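Local coordinates for acyl-[acyl-carrier-protein]--UDP-N-acetylglucosamine O-acyltransferase (Helicobacter pylori, PDB 1J2Z) that transfers a (3R)-hydroxyacyl chain from acyl carrier protein to UDP-N-acetylglucosamine, the first step of lipid A biosynthesis, at residues G48-G53 with S78-G83. Residues are numbered along the deposited sequence; the frame is centred on the assembly and turned at random.
Sequences GHTFVG and SELIIG
Successive coils of the left-handed parallel beta-helix of this hexapeptide-repeat acyltransferase meet where Phe51 bonds through its N to Leu80 O and through its O to Ile82 N (2.8 Å), within one wall of the prism. Strands 49-52 and 79-82 run parallel, their axes 4.7 Å apart at closest approach, in register from Thr50 beside Leu80 to Val52 beside Ile82. Leu80 N donates to His49 O (3.0 Å). The last rung, Gly53 N to Ile82 O, is more bent, with the donor above the carbonyl plane. At the other end, a water linking His49 N to Ser78 O continues the ladder, while the imidazole turns its CD2 edge to Ser78 O at 3.0 Å, in the ring plane. A second water joins His49 O to Glu79 OE1. On the face carrying His49 and Glu79, Phe51 CD2 lies 4.2 Å from Ile81 CG2; with CG anti to the backbone N (chi1 176°), the ring is carried forward along the strand, bringing CD2 to 3.6 Å from Ile82 O. The other face is buried: the Thr50 and Leu80 side chains lie side by side, CG2 3.8 Å from CD1, and Thr50 OG1 is hydrogen-bonded to Gln47 O. Leu80 and Ile82 pack inward on Leu64 of strand 63-64, while strands 33-34 and 104-107 flank the pair in the same sheet.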
# COMPACT_ATOMS: atom_id res chain seq x y z
N GLY A 48 2.60 -8.68 -22.43
CA GLY A 48 3.30 -7.71 -23.25
C GLY A 48 4.66 -8.15 -23.77
O GLY A 48 5.02 -9.32 -23.67
N HIS A 49 5.41 -7.20 -24.31
CA HIS A 49 6.73 -7.45 -24.86
C HIS A 49 7.72 -7.29 -23.72
O HIS A 49 8.36 -6.25 -23.57
CB HIS A 49 7.00 -6.45 -25.98
CG HIS A 49 5.84 -6.28 -26.91
ND1 HIS A 49 5.40 -7.29 -27.74
CD2 HIS A 49 4.98 -5.25 -27.08
CE1 HIS A 49 4.31 -6.89 -28.38
NE2 HIS A 49 4.04 -5.65 -27.99
N THR A 50 7.83 -8.35 -22.93
CA THR A 50 8.67 -8.36 -21.75
C THR A 50 9.85 -9.32 -21.81
O THR A 50 9.70 -10.50 -22.15
CB THR A 50 7.81 -8.71 -20.53
OG1 THR A 50 6.65 -7.87 -20.51
CG2 THR A 50 8.60 -8.53 -19.24
N PHE A 51 11.03 -8.81 -21.45
CA PHE A 51 12.25 -9.60 -21.42
C PHE A 51 12.70 -9.66 -19.96
O PHE A 51 12.76 -8.63 -19.29
CB PHE A 51 13.35 -8.95 -22.26
CG PHE A 51 14.67 -9.67 -22.19
CD1 PHE A 51 14.93 -10.77 -23.01
CD2 PHE A 51 15.64 -9.28 -21.26
CE1 PHE A 51 16.13 -11.47 -22.91
CE2 PHE A 51 16.85 -9.98 -21.16
CZ PHE A 51 17.09 -11.07 -21.98
N VAL A 52 13.00 -10.87 -19.49
CA VAL A 52 13.46 -11.08 -18.12
C VAL A 52 14.86 -11.71 -18.18
O VAL A 52 15.02 -12.85 -18.64
CB VAL A 52 12.49 -12.01 -17.35
CG1 VAL A 52 13.02 -12.26 -15.94
CG2 VAL A 52 11.11 -11.36 -17.26
N GLY A 53 15.85 -10.96 -17.71
CA GLY A 53 17.24 -11.39 -17.74
C GLY A 53 17.65 -12.59 -16.90
O GLY A 53 16.95 -13.00 -15.98
N SER A 78 5.16 -1.05 -26.96
CA SER A 78 6.22 -0.74 -26.00
C SER A 78 6.77 -2.00 -25.35
O SER A 78 6.21 -3.08 -25.50
CB SER A 78 5.70 0.21 -24.92
OG SER A 78 5.56 1.53 -25.43
N GLU A 79 7.87 -1.86 -24.60
CA GLU A 79 8.50 -3.00 -23.97
C GLU A 79 8.81 -2.82 -22.49
O GLU A 79 8.83 -1.70 -21.97
CB GLU A 79 9.82 -3.33 -24.67
CG GLU A 79 9.78 -3.30 -26.19
CD GLU A 79 11.17 -3.46 -26.78
OE1 GLU A 79 11.68 -4.60 -26.83
OE2 GLU A 79 11.77 -2.44 -27.18
N LEU A 80 9.07 -3.94 -21.83
CA LEU A 80 9.47 -3.96 -20.43
C LEU A 80 10.72 -4.82 -20.48
O LEU A 80 10.67 -5.98 -20.89
CB LEU A 80 8.41 -4.65 -19.56
CG LEU A 80 8.41 -4.32 -18.06
CD1 LEU A 80 7.68 -5.41 -17.29
CD2 LEU A 80 9.83 -4.17 -17.54
N ILE A 81 11.85 -4.25 -20.08
CA ILE A 81 13.11 -4.99 -20.11
C ILE A 81 13.73 -5.07 -18.72
O ILE A 81 14.06 -4.06 -18.11
CB ILE A 81 14.10 -4.31 -21.10
CG1 ILE A 81 13.43 -4.18 -22.47
CG2 ILE A 81 15.39 -5.12 -21.20
CD1 ILE A 81 14.15 -3.27 -23.44
N ILE A 82 13.89 -6.30 -18.23
CA ILE A 82 14.45 -6.54 -16.90
C ILE A 82 15.80 -7.24 -17.01
O ILE A 82 15.96 -8.18 -17.80
CB ILE A 82 13.47 -7.39 -16.05
CG1 ILE A 82 12.18 -6.60 -15.81
CG2 ILE A 82 14.10 -7.76 -14.72
CD1 ILE A 82 11.03 -7.41 -15.23
N GLY A 83 16.75 -6.78 -16.21
CA GLY A 83 18.09 -7.33 -16.23
C GLY A 83 18.31 -8.66 -15.53
O GLY A 83 17.38 -9.44 -15.31
O HOH W 1 4.54 -4.49 -23.79
O HOH W 2 10.95 -6.77 -24.69